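Local coordinates for protein Cap5O (Staphylococcus aureus, PDB 3OJO) that acts as an NAD-dependent UDP-N-acetyl-mannosamine dehydrogenase involved in capsular polysaccharide biosynthesis, at residues L19-L24 and I55-P60; Q45-L50 and V77-E82; F87-P92 and V127-A132. All coordinates share one frame; numbering follows the deposited sequence.

Interaction 1: L19-L24 and I55-P60; sequences LGYIGL and ISIEEP. With NAD (nicotinamide-adenine-dinucleotide), chain J.
Tyr21 and Ile57 make the heart of this contact. Ile57 lies over one face of the Tyr21 ring. Its CB sits 3.8 Å from the ring centroid, offset toward the rim near Tyr21 CZ, which is a CH-pi contact. Ile57 CD1 meets Tyr21 CD1 at 3.6 Å. CG1 of Ile57 stands between its backbone N and carbonyl carbon (chi1 70°), and from there it also meets Leu24 CD2 at 3.9 Å. CG2 meets the Gly20 backbone and the CE2 side of the ring. The far end of the tyrosine is tied down too: Glu58 N donates to Tyr21 OH at 3.1 Å, with an N-H...O angle of 161°. Leu24 extends the apolar patch, its CD2 packing on Ile55 CB. A water bridges Leu19 O and Ser56 OG.

The 19-24 turn also holds the cofactor. Ile22 N donates to NAD O2N at 3.0 Å, while Tyr21 N makes a weak bond to O2A. Asp41 accepts from Leu19 N and also binds NAD. Gly20 CA comes within 3.2 Å of NAD O5B. This is the glycine-rich turn of a Rossmann fold, between strand 13-17 and helix 23-32, with amides on the pyrophosphate.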
loop_
_atom_site.group_PDB
_atom_site.type_symbol
_atom_site.label_atom_id
_atom_site.label_comp_id
_atom_site.label_asym_id
_atom_site.label_seq_id
_atom_site.Cartn_x
_atom_site.Cartn_y
_atom_site.Cartn_z
ATOM N N LEU B 19 -16.423 -17.000 -24.890
ATOM C CA LEU B 19 -16.392 -15.938 -25.900
ATOM C C LEU B 19 -16.946 -14.594 -25.437
ATOM O O LEU B 19 -17.812 -14.010 -26.105
ATOM C CB LEU B 19 -17.071 -16.398 -27.206
ATOM C CG LEU B 19 -16.510 -17.650 -27.853
ATOM C CD1 LEU B 19 -17.448 -18.149 -28.883
ATOM C CD2 LEU B 19 -15.160 -17.401 -28.467
ATOM N N GLY B 20 -16.426 -14.108 -24.316
ATOM C CA GLY B 20 -16.794 -12.797 -23.788
ATOM C C GLY B 20 -15.806 -11.734 -24.212
ATOM O O GLY B 20 -15.234 -11.819 -25.304
ATOM N N TYR B 21 -15.576 -10.756 -23.334
ATOM C CA TYR B 21 -14.655 -9.634 -23.559
ATOM C C TYR B 21 -13.203 -10.025 -23.764
ATOM O O TYR B 21 -12.478 -9.330 -24.472
ATOM C CB TYR B 21 -14.839 -8.531 -22.493
ATOM C CG TYR B 21 -16.032 -7.659 -22.829
ATOM C CD1 TYR B 21 -15.896 -6.547 -23.660
ATOM C CD2 TYR B 21 -17.310 -7.985 -22.379
ATOM C CE1 TYR B 21 -16.998 -5.769 -24.021
ATOM C CE2 TYR B 21 -18.427 -7.226 -22.750
ATOM C CZ TYR B 21 -18.265 -6.113 -23.563
ATOM O OH TYR B 21 -19.357 -5.354 -23.922
ATOM N N ILE B 22 -12.804 -11.167 -23.196
ATOM C CA ILE B 22 -11.462 -11.738 -23.333
ATOM C C ILE B 22 -11.398 -12.716 -24.537
ATOM O O ILE B 22 -10.605 -12.495 -25.452
ATOM C CB ILE B 22 -11.012 -12.397 -21.992
ATOM C CG1 ILE B 22 -10.821 -11.379 -20.851
ATOM C CG2 ILE B 22 -9.807 -13.280 -22.186
ATOM C CD1 ILE B 22 -9.627 -10.424 -20.990
ATOM N N GLY B 23 -12.237 -13.762 -24.513
ATOM C CA GLY B 23 -12.280 -14.838 -25.501
ATOM C C GLY B 23 -12.615 -14.460 -26.928
ATOM O O GLY B 23 -11.935 -14.924 -27.842
ATOM N N LEU B 24 -13.685 -13.673 -27.151
ATOM C CA LEU B 24 -14.077 -13.287 -28.505
ATOM C C LEU B 24 -12.985 -12.482 -29.235
ATOM O O LEU B 24 -12.555 -12.954 -30.289
ATOM C CB LEU B 24 -15.450 -12.579 -28.552
ATOM C CG LEU B 24 -15.960 -12.169 -29.940
ATOM C CD1 LEU B 24 -16.161 -13.397 -30.842
ATOM C CD2 LEU B 24 -17.217 -11.325 -29.829
ATOM N N ILE B 55 -21.131 -9.518 -33.588
ATOM C CA ILE B 55 -20.342 -9.734 -32.373
ATOM C C ILE B 55 -21.276 -9.682 -31.161
ATOM O O ILE B 55 -22.254 -8.933 -31.165
ATOM C CB ILE B 55 -19.110 -8.799 -32.203
ATOM C CG1 ILE B 55 -19.459 -7.299 -32.315
ATOM C CG2 ILE B 55 -17.969 -9.212 -33.107
ATOM C CD1 ILE B 55 -18.349 -6.328 -31.851
ATOM N N SER B 56 -20.989 -10.518 -30.149
ATOM C CA SER B 56 -21.774 -10.629 -28.924
ATOM C C SER B 56 -21.333 -9.608 -27.853
ATOM O O SER B 56 -21.960 -9.531 -26.798
ATOM C CB SER B 56 -21.681 -12.052 -28.388
ATOM O OG SER B 56 -20.323 -12.410 -28.192
ATOM N N ILE B 57 -20.266 -8.834 -28.115
ATOM C CA ILE B 57 -19.732 -7.826 -27.186
ATOM C C ILE B 57 -19.748 -6.417 -27.819
ATOM O O ILE B 57 -19.914 -6.272 -29.036
ATOM C CB ILE B 57 -18.329 -8.208 -26.570
ATOM C CG1 ILE B 57 -17.183 -8.164 -27.605
ATOM C CG2 ILE B 57 -18.366 -9.541 -25.839
ATOM C CD1 ILE B 57 -15.873 -7.699 -27.067
ATOM N N GLU B 58 -19.602 -5.396 -26.978
ATOM C CA GLU B 58 -19.568 -3.998 -27.374
ATOM C C GLU B 58 -18.097 -3.546 -27.359
ATOM O O GLU B 58 -17.488 -3.397 -26.295
ATOM C CB GLU B 58 -20.526 -3.166 -26.471
ATOM C CG GLU B 58 -20.107 -1.758 -26.046
ATOM C CD GLU B 58 -20.669 -0.597 -26.849
ATOM O OE1 GLU B 58 -21.914 -0.464 -26.921
ATOM O OE2 GLU B 58 -19.862 0.214 -27.359
ATOM N N GLU B 59 -17.500 -3.453 -28.559
ATOM C CA GLU B 59 -16.151 -2.962 -28.756
ATOM C C GLU B 59 -16.067 -2.289 -30.140
ATOM O O GLU B 59 -16.200 -2.985 -31.153
ATOM C CB GLU B 59 -15.097 -4.083 -28.597
ATOM C CG GLU B 59 -13.666 -3.666 -28.940
ATOM C CD GLU B 59 -12.918 -2.701 -28.032
ATOM O OE1 GLU B 59 -13.403 -2.397 -26.912
ATOM O OE2 GLU B 59 -11.804 -2.292 -28.432
ATOM N N PRO B 60 -15.804 -0.954 -30.200
ATOM C CA PRO B 60 -15.668 -0.267 -31.502
ATOM C C PRO B 60 -14.650 -0.913 -32.428
ATOM O O PRO B 60 -13.552 -1.269 -32.000
ATOM C CB PRO B 60 -15.119 1.105 -31.132
ATOM C CG PRO B 60 -14.816 1.084 -29.673
ATOM C CD PRO B 60 -15.647 -0.003 -29.082
HETATM P PA NAD J . -17.426 -12.592 -19.869
HETATM O O1A NAD J . -18.543 -12.847 -18.935
HETATM O O2A NAD J . -17.651 -11.373 -20.674
HETATM O O5B NAD J . -17.269 -13.865 -20.838
HETATM C C5B NAD J . -17.327 -15.180 -20.353
HETATM C C4B NAD J . -17.979 -16.027 -21.420
HETATM O O4B NAD J . -17.646 -17.383 -21.208
HETATM C C3B NAD J . -19.509 -15.910 -21.431
HETATM O O3B NAD J . -19.956 -15.733 -22.771
HETATM C C2B NAD J . -19.952 -17.288 -20.955
HETATM O O2B NAD J . -21.196 -17.698 -21.484
HETATM C C1B NAD J . -18.807 -18.175 -21.413
HETATM N N9A NAD J . -18.736 -19.406 -20.611
HETATM C C8A NAD J . -18.946 -19.506 -19.253
HETATM N N7A NAD J . -18.679 -20.773 -18.865
HETATM C C5A NAD J . -18.310 -21.477 -19.963
HETATM C C6A NAD J . -17.953 -22.815 -20.134
HETATM N N6A NAD J . -17.938 -23.616 -19.063
HETATM N N1A NAD J . -17.612 -23.273 -21.404
HETATM C C2A NAD J . -17.615 -22.410 -22.488
HETATM N N3A NAD J . -17.974 -21.087 -22.313
HETATM C C4A NAD J . -18.317 -20.628 -21.071
HETATM O O3 NAD J . -16.049 -12.534 -19.019
HETATM P PN NAD J . -14.710 -11.816 -19.537
HETATM O O1N NAD J . -14.834 -10.367 -19.235
HETATM O O2N NAD J . -14.400 -12.272 -20.915
HETATM O O5D NAD J . -13.610 -12.374 -18.540
HETATM C C5D NAD J . -13.546 -13.735 -18.199
HETATM C C4D NAD J . -12.552 -13.877 -17.052
HETATM O O4D NAD J . -11.268 -13.425 -17.455
HETATM C C3D NAD J . -12.862 -12.994 -15.843
HETATM O O3D NAD J . -13.926 -13.416 -15.010
HETATM C C2D NAD J . -11.523 -13.035 -15.149
HETATM O O2D NAD J . -11.302 -14.340 -14.678
HETATM C C1D NAD J . -10.586 -12.877 -16.335
HETATM N N1N NAD J . -10.289 -11.432 -16.467
HETATM C C2N NAD J . -10.995 -10.610 -17.317
HETATM C C3N NAD J . -10.692 -9.241 -17.374
HETATM C C7N NAD J . -11.114 -8.420 -18.560
HETATM O O7N NAD J . -10.154 -7.555 -19.136
HETATM N N7N NAD J . -12.370 -8.501 -19.019
HETATM C C4N NAD J . -9.696 -8.714 -16.539
HETATM C C5N NAD J . -9.010 -9.542 -15.652
HETATM C C6N NAD J . -9.337 -10.900 -15.623
HETATM O O HOH W 1 -20.070 -12.484 -25.406
#

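Interaction 2: Q45-L50 and V77-E82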
loop_
_atom_site.group_PDB
_atom_site.type_symbol
_atom_site.label_atom_id
_atom_site.label_comp_id
_atom_site.label_asym_id
_atom_site.label_seq_id
_atom_site.Cartn_x
_atom_site.Cartn_y
_atom_site.Cartn_z
ATOM N N GLN B 45 -27.577 -17.845 -27.032
ATOM C CA GLN B 45 -27.885 -16.479 -27.460
ATOM C C GLN B 45 -26.640 -15.836 -28.080
ATOM O O GLN B 45 -26.735 -15.247 -29.153
ATOM C CB GLN B 45 -28.415 -15.660 -26.271
ATOM C CG GLN B 45 -28.689 -14.169 -26.538
ATOM C CD GLN B 45 -29.592 -13.569 -25.477
ATOM O OE1 GLN B 45 -30.643 -12.976 -25.774
ATOM N NE2 GLN B 45 -29.245 -13.754 -24.206
ATOM N N THR B 46 -25.475 -16.020 -27.432
ATOM C CA THR B 46 -24.152 -15.566 -27.864
ATOM C C THR B 46 -23.786 -16.219 -29.209
ATOM O O THR B 46 -23.403 -15.505 -30.141
ATOM C CB THR B 46 -23.115 -15.817 -26.723
ATOM O OG1 THR B 46 -23.374 -14.890 -25.675
ATOM C CG2 THR B 46 -21.654 -15.687 -27.180
ATOM N N ILE B 47 -23.908 -17.566 -29.292
ATOM C CA ILE B 47 -23.623 -18.381 -30.479
ATOM C C ILE B 47 -24.530 -17.995 -31.676
ATOM O O ILE B 47 -24.034 -17.868 -32.801
ATOM C CB ILE B 47 -23.664 -19.893 -30.141
ATOM C CG1 ILE B 47 -22.605 -20.288 -29.067
ATOM C CG2 ILE B 47 -23.585 -20.789 -31.412
ATOM C CD1 ILE B 47 -21.046 -20.140 -29.469
ATOM N N ASP B 48 -25.832 -17.765 -31.417
ATOM C CA ASP B 48 -26.798 -17.352 -32.441
ATOM C C ASP B 48 -26.427 -16.000 -33.018
ATOM O O ASP B 48 -26.416 -15.846 -34.235
ATOM C CB ASP B 48 -28.240 -17.340 -31.883
ATOM C CG ASP B 48 -28.835 -18.704 -31.553
ATOM O OD1 ASP B 48 -28.201 -19.742 -31.904
ATOM O OD2 ASP B 48 -29.910 -18.738 -30.918
ATOM N N LYS B 49 -26.075 -15.042 -32.148
ATOM C CA LYS B 49 -25.616 -13.698 -32.513
ATOM C C LYS B 49 -24.376 -13.817 -33.415
ATOM O O LYS B 49 -24.356 -13.255 -34.515
ATOM C CB LYS B 49 -25.311 -12.884 -31.240
ATOM C CG LYS B 49 -25.184 -11.372 -31.471
ATOM C CD LYS B 49 -26.000 -10.568 -30.463
ATOM C CE LYS B 49 -25.564 -9.114 -30.361
ATOM N NZ LYS B 49 -25.924 -8.306 -31.560
ATOM N N LEU B 50 -23.389 -14.618 -32.976
ATOM C CA LEU B 50 -22.141 -14.857 -33.693
ATOM C C LEU B 50 -22.352 -15.541 -35.040
ATOM O O LEU B 50 -21.865 -15.039 -36.053
ATOM C CB LEU B 50 -21.110 -15.582 -32.808
ATOM C CG LEU B 50 -20.497 -14.737 -31.687
ATOM C CD1 LEU B 50 -19.798 -15.594 -30.687
ATOM C CD2 LEU B 50 -19.576 -13.676 -32.230
ATOM N N VAL B 77 -17.739 -21.026 -34.791
ATOM C CA VAL B 77 -18.223 -21.023 -33.417
ATOM C C VAL B 77 -19.031 -22.290 -33.143
ATOM O O VAL B 77 -19.513 -22.914 -34.090
ATOM C CB VAL B 77 -18.980 -19.706 -33.031
ATOM C CG1 VAL B 77 -18.088 -18.463 -33.098
ATOM C CG2 VAL B 77 -20.282 -19.515 -33.793
ATOM N N SER B 78 -19.167 -22.673 -31.856
ATOM C CA SER B 78 -19.883 -23.878 -31.388
ATOM C C SER B 78 -20.123 -23.809 -29.851
ATOM O O SER B 78 -19.491 -23.007 -29.157
ATOM C CB SER B 78 -19.078 -25.134 -31.735
ATOM O OG SER B 78 -19.794 -26.331 -31.482
ATOM N N THR B 79 -21.034 -24.660 -29.337
ATOM C CA THR B 79 -21.326 -24.812 -27.906
ATOM C C THR B 79 -20.498 -25.984 -27.353
ATOM O O THR B 79 -20.472 -26.226 -26.143
ATOM C CB THR B 79 -22.819 -25.093 -27.679
ATOM O OG1 THR B 79 -23.206 -26.249 -28.431
ATOM C CG2 THR B 79 -23.711 -23.885 -27.991
ATOM N N THR B 80 -19.805 -26.690 -28.264
ATOM C CA THR B 80 -19.024 -27.888 -27.999
ATOM C C THR B 80 -17.556 -27.717 -28.433
ATOM O O THR B 80 -17.305 -27.252 -29.548
ATOM C CB THR B 80 -19.699 -29.075 -28.752
ATOM O OG1 THR B 80 -21.093 -29.120 -28.428
ATOM C CG2 THR B 80 -19.062 -30.420 -28.459
ATOM N N PRO B 81 -16.568 -28.159 -27.624
ATOM C CA PRO B 81 -15.183 -28.124 -28.094
ATOM C C PRO B 81 -14.948 -29.276 -29.076
ATOM O O PRO B 81 -15.773 -30.180 -29.193
ATOM C CB PRO B 81 -14.358 -28.329 -26.808
ATOM C CG PRO B 81 -15.333 -28.380 -25.693
ATOM C CD PRO B 81 -16.640 -28.761 -26.281
ATOM N N GLU B 82 -13.835 -29.232 -29.789
ATOM C CA GLU B 82 -13.460 -30.291 -30.724
ATOM C C GLU B 82 -11.931 -30.428 -30.633
ATOM O O GLU B 82 -11.274 -29.548 -30.066
ATOM C CB GLU B 82 -13.910 -29.969 -32.167
ATOM C CG GLU B 82 -15.402 -29.767 -32.422
ATOM C CD GLU B 82 -15.783 -29.120 -33.740
ATOM O OE1 GLU B 82 -14.909 -28.478 -34.361
ATOM O OE2 GLU B 82 -16.977 -29.177 -34.105
#
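Ile47 CG1 is anti to its own carbonyl carbon (chi1 -61°), and the next torsion (chi2 -65°) bends the chain so that CD1 reaches across to strand 75-78. Val77 CG1 is likewise anti to its carbonyl carbon, which leaves CG1 against Leu50 CD1 while CG2 faces Leu50 CB. The CD1 methyl of Ile47 meets both the Val77 side chain and the Ser78 carbonyl. Ile47 CD1 is 4.1 Å from Val77 CB, and Ile47 CD1 is 3.3 Å from Ser78 O. One carbon back, Ile47 CG1 meets Thr79 CG2 at 3.9 Å, the two side chains crossing obliquely.

Leu50 lies one helical turn further on. It crosses Val77 at about a right angle. Its CD1 is 4.1 Å from Val77 CG1, and its CB is at a similar distance from both Val77 methyls. The contact between the segments is thus mainly apolar, with the helix presenting Ile47 and Leu50 from successive turns.

Ser78 points its side chain away from the helix. Its OG accepts from Thr80 N at 3.2 Å, with an N-H...O angle of 161°. This ST turn leads the chain out of the strand. The Ser78 backbone is bonded to Gly39 and Asp41, so the strand is held in the sheet beside strand 36-40. Ile47 also packs on Asp41, an NAD-binding residue. Here helix 44-51 packs against strand 75-78, the outermost strand on this side of the sheet in the Rossmann-type NAD-binding domain.

Interaction 3: F87-P92 and V127-A132. With NAD (nicotinamide-adenine-dinucleotide), chain J.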
loop_
_atom_site.group_PDB
_atom_site.type_symbol
_atom_site.label_atom_id
_atom_site.label_comp_id
_atom_site.label_asym_id
_atom_site.label_seq_id
_atom_site.Cartn_x
_atom_site.Cartn_y
_atom_site.Cartn_z
ATOM N N PHE B 87 -5.679 -25.077 -26.664
ATOM C CA PHE B 87 -6.941 -24.757 -26.012
ATOM C C PHE B 87 -6.707 -23.586 -25.069
ATOM O O PHE B 87 -5.785 -23.618 -24.266
ATOM C CB PHE B 87 -7.492 -25.939 -25.230
ATOM C CG PHE B 87 -7.852 -27.158 -26.035
ATOM C CD1 PHE B 87 -9.148 -27.343 -26.505
ATOM C CD2 PHE B 87 -6.910 -28.157 -26.272
ATOM C CE1 PHE B 87 -9.493 -28.502 -27.210
ATOM C CE2 PHE B 87 -7.250 -29.308 -26.995
ATOM C CZ PHE B 87 -8.541 -29.478 -27.450
ATOM N N ILE B 88 -7.516 -22.536 -25.203
ATOM C CA ILE B 88 -7.446 -21.361 -24.347
ATOM C C ILE B 88 -8.746 -21.251 -23.540
ATOM O O ILE B 88 -9.814 -21.080 -24.131
ATOM C CB ILE B 88 -7.121 -20.045 -25.121
ATOM C CG1 ILE B 88 -5.757 -20.133 -25.834
ATOM C CG2 ILE B 88 -7.173 -18.849 -24.155
ATOM C CD1 ILE B 88 -5.378 -18.997 -26.694
ATOM N N ILE B 89 -8.646 -21.326 -22.196
ATOM C CA ILE B 89 -9.798 -21.144 -21.313
ATOM C C ILE B 89 -9.845 -19.655 -20.939
ATOM O O ILE B 89 -8.901 -19.133 -20.327
ATOM C CB ILE B 89 -9.754 -22.094 -20.094
ATOM C CG1 ILE B 89 -9.857 -23.566 -20.561
ATOM C CG2 ILE B 89 -10.843 -21.747 -19.061
ATOM C CD1 ILE B 89 -9.107 -24.555 -19.721
ATOM N N ALA B 90 -10.934 -18.986 -21.343
ATOM C CA ALA B 90 -11.203 -17.562 -21.117
ATOM C C ALA B 90 -12.639 -17.381 -20.586
ATOM O O ALA B 90 -13.336 -16.441 -20.976
ATOM C CB ALA B 90 -11.022 -16.791 -22.411
ATOM N N VAL B 91 -13.070 -18.292 -19.693
ATOM C CA VAL B 91 -14.388 -18.283 -19.052
ATOM C C VAL B 91 -14.346 -17.322 -17.825
ATOM O O VAL B 91 -13.243 -16.928 -17.424
ATOM C CB VAL B 91 -14.878 -19.718 -18.684
ATOM C CG1 VAL B 91 -14.916 -20.629 -19.907
ATOM C CG2 VAL B 91 -14.020 -20.326 -17.582
ATOM N N PRO B 92 -15.481 -16.925 -17.200
ATOM C CA PRO B 92 -15.372 -16.024 -16.043
ATOM C C PRO B 92 -14.981 -16.718 -14.738
ATOM O O PRO B 92 -15.130 -17.933 -14.579
ATOM C CB PRO B 92 -16.765 -15.378 -15.947
ATOM C CG PRO B 92 -17.616 -16.068 -16.984
ATOM C CD PRO B 92 -16.888 -17.257 -17.489
ATOM N N VAL B 127 -4.669 -21.131 -19.659
ATOM C CA VAL B 127 -5.740 -20.599 -18.837
ATOM C C VAL B 127 -5.502 -19.088 -18.790
ATOM O O VAL B 127 -4.479 -18.639 -18.260
ATOM C CB VAL B 127 -5.818 -21.293 -17.463
ATOM C CG1 VAL B 127 -6.948 -20.722 -16.617
ATOM C CG2 VAL B 127 -6.011 -22.794 -17.635
ATOM N N GLU B 128 -6.373 -18.317 -19.481
ATOM C CA GLU B 128 -6.285 -16.853 -19.545
ATOM C C GLU B 128 -7.096 -16.179 -18.426
ATOM O O GLU B 128 -6.843 -15.028 -18.094
ATOM C CB GLU B 128 -6.731 -16.333 -20.912
ATOM C CG GLU B 128 -5.617 -16.255 -21.939
ATOM C CD GLU B 128 -5.970 -15.526 -23.227
ATOM O OE1 GLU B 128 -7.142 -15.102 -23.379
ATOM O OE2 GLU B 128 -5.075 -15.393 -24.094
ATOM N N SER B 129 -8.054 -16.901 -17.852
ATOM C CA SER B 129 -8.932 -16.485 -16.762
ATOM C C SER B 129 -8.136 -16.256 -15.478
ATOM O O SER B 129 -7.078 -16.863 -15.281
ATOM C CB SER B 129 -9.966 -17.584 -16.499
ATOM O OG SER B 129 -10.681 -17.910 -17.675
ATOM N N THR B 130 -8.668 -15.427 -14.584
ATOM C CA THR B 130 -8.015 -15.161 -13.307
ATOM C C THR B 130 -8.102 -16.385 -12.445
ATOM O O THR B 130 -9.196 -16.918 -12.253
ATOM C CB THR B 130 -8.597 -13.912 -12.650
ATOM O OG1 THR B 130 -8.337 -12.824 -13.542
ATOM C CG2 THR B 130 -7.975 -13.631 -11.280
ATOM N N ILE B 131 -6.955 -16.875 -11.963
ATOM C CA ILE B 131 -6.946 -18.066 -11.122
ATOM C C ILE B 131 -6.186 -17.864 -9.833
ATOM O O ILE B 131 -5.182 -17.140 -9.817
ATOM C CB ILE B 131 -6.532 -19.340 -11.895
ATOM C CG1 ILE B 131 -5.108 -19.229 -12.449
ATOM C CG2 ILE B 131 -7.582 -19.722 -12.960
ATOM C CD1 ILE B 131 -4.664 -20.379 -13.243
ATOM N N ALA B 132 -6.653 -18.524 -8.754
ATOM C CA ALA B 132 -6.012 -18.471 -7.439
ATOM C C ALA B 132 -4.648 -19.133 -7.526
ATOM O O ALA B 132 -4.476 -20.039 -8.345
ATOM C CB ALA B 132 -6.874 -19.164 -6.396
HETATM P PA NAD J . -17.426 -12.592 -19.869
HETATM O O1A NAD J . -18.543 -12.847 -18.935
HETATM O O2A NAD J . -17.651 -11.373 -20.674
HETATM O O5B NAD J . -17.269 -13.865 -20.838
HETATM C C5B NAD J . -17.327 -15.180 -20.353
HETATM C C4B NAD J . -17.979 -16.027 -21.420
HETATM O O4B NAD J . -17.646 -17.383 -21.208
HETATM C C3B NAD J . -19.509 -15.910 -21.431
HETATM O O3B NAD J . -19.956 -15.733 -22.771
HETATM C C2B NAD J . -19.952 -17.288 -20.955
HETATM O O2B NAD J . -21.196 -17.698 -21.484
HETATM C C1B NAD J . -18.807 -18.175 -21.413
HETATM N N9A NAD J . -18.736 -19.406 -20.611
HETATM C C8A NAD J . -18.946 -19.506 -19.253
HETATM N N7A NAD J . -18.679 -20.773 -18.865
HETATM C C5A NAD J . -18.310 -21.477 -19.963
HETATM C C6A NAD J . -17.953 -22.815 -20.134
HETATM N N6A NAD J . -17.938 -23.616 -19.063
HETATM N N1A NAD J . -17.612 -23.273 -21.404
HETATM C C2A NAD J . -17.615 -22.410 -22.488
HETATM N N3A NAD J . -17.974 -21.087 -22.313
HETATM C C4A NAD J . -18.317 -20.628 -21.071
HETATM O O3 NAD J . -16.049 -12.534 -19.019
HETATM P PN NAD J . -14.710 -11.816 -19.537
HETATM O O1N NAD J . -14.834 -10.367 -19.235
HETATM O O2N NAD J . -14.400 -12.272 -20.915
HETATM O O5D NAD J . -13.610 -12.374 -18.540
HETATM C C5D NAD J . -13.546 -13.735 -18.199
HETATM C C4D NAD J . -12.552 -13.877 -17.052
HETATM O O4D NAD J . -11.268 -13.425 -17.455
HETATM C C3D NAD J . -12.862 -12.994 -15.843
HETATM O O3D NAD J . -13.926 -13.416 -15.010
HETATM C C2D NAD J . -11.523 -13.035 -15.149
HETATM O O2D NAD J . -11.302 -14.340 -14.678
HETATM C C1D NAD J . -10.586 -12.877 -16.335
HETATM N N1N NAD J . -10.289 -11.432 -16.467
HETATM C C2N NAD J . -10.995 -10.610 -17.317
HETATM C C3N NAD J . -10.692 -9.241 -17.374
HETATM C C7N NAD J . -11.114 -8.420 -18.560
HETATM O O7N NAD J . -10.154 -7.555 -19.136
HETATM N N7N NAD J . -12.370 -8.501 -19.019
HETATM C C4N NAD J . -9.696 -8.714 -16.539
HETATM C C5N NAD J . -9.010 -9.542 -15.652
HETATM C C6N NAD J . -9.337 -10.900 -15.623
#
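Val127 pairs with Ile89 in a parallel bridge, at the C-terminal ends of two neighbouring strands of the Rossmann fold. Their side chains lie side by side and point the same way, with Val127 CG2 4.1 Å from Ile89 CD1.

Glu128 follows, where the chain leaves the strand. Its N donates to Ile89 O at 2.8 Å. Its extended side chain crosses Ile88, whose CG2 touches the carboxylate carbon Glu128 CD at 3.7 Å. The carboxylate is buried, and its OE2 is hydrogen-bonded to Tyr195 OH.

Ser129 comes next and is bonded twice to the 87-92 segment. Its N makes a weak bond to Ile89 O, so this carbonyl takes two successive amides. Ser129 OG is anti to the carbonyl carbon of its own residue (chi1 -55°), and it donates to Val91 O at 2.8 Å, tilted 16° from the plane of that carbonyl. This ties the 127-132 loop to the end of the 87-92 segment, next to the cofactor. There Val91 CG1 rests on the adenine, 3.5 Å from NAD C5A. Pro92 CD lies 3.5 Å from NAD C8A, on the base, and Pro92 CG meets the ribose carbon C5B. The two segments thus line the pocket from the adenine to the nicotinamide ribose.

Thr130 then binds the nicotinamide ribose through its backbone, Thr130 N donating to NAD O2D at 2.9 Å with an N-H...O angle of 163°.

All three contacts belong to the NAD-binding domain, but they differ in depth. Interaction 3 is buried, at central strands of the sheet, and relies on backbone and serine hydrogen bonds. Interaction 1 is partly buried and mixes a ring contact, one hydrogen bond to a phenol and a water bridge. Interaction 2, also partly buried, sits at the outermost strand and is almost wholly apolar. Interactions 1 and 3 both touch NAD and meet where Ile22 packs on Ala90 and Glu128. Leu50 of helix 44-51, in interaction 2, packs on Leu19 and Leu24 of interaction 1. Strands 75-78 and 86-89 follow each other in the chain, and interactions 2 and 3 touch through Glu82 and Phe87.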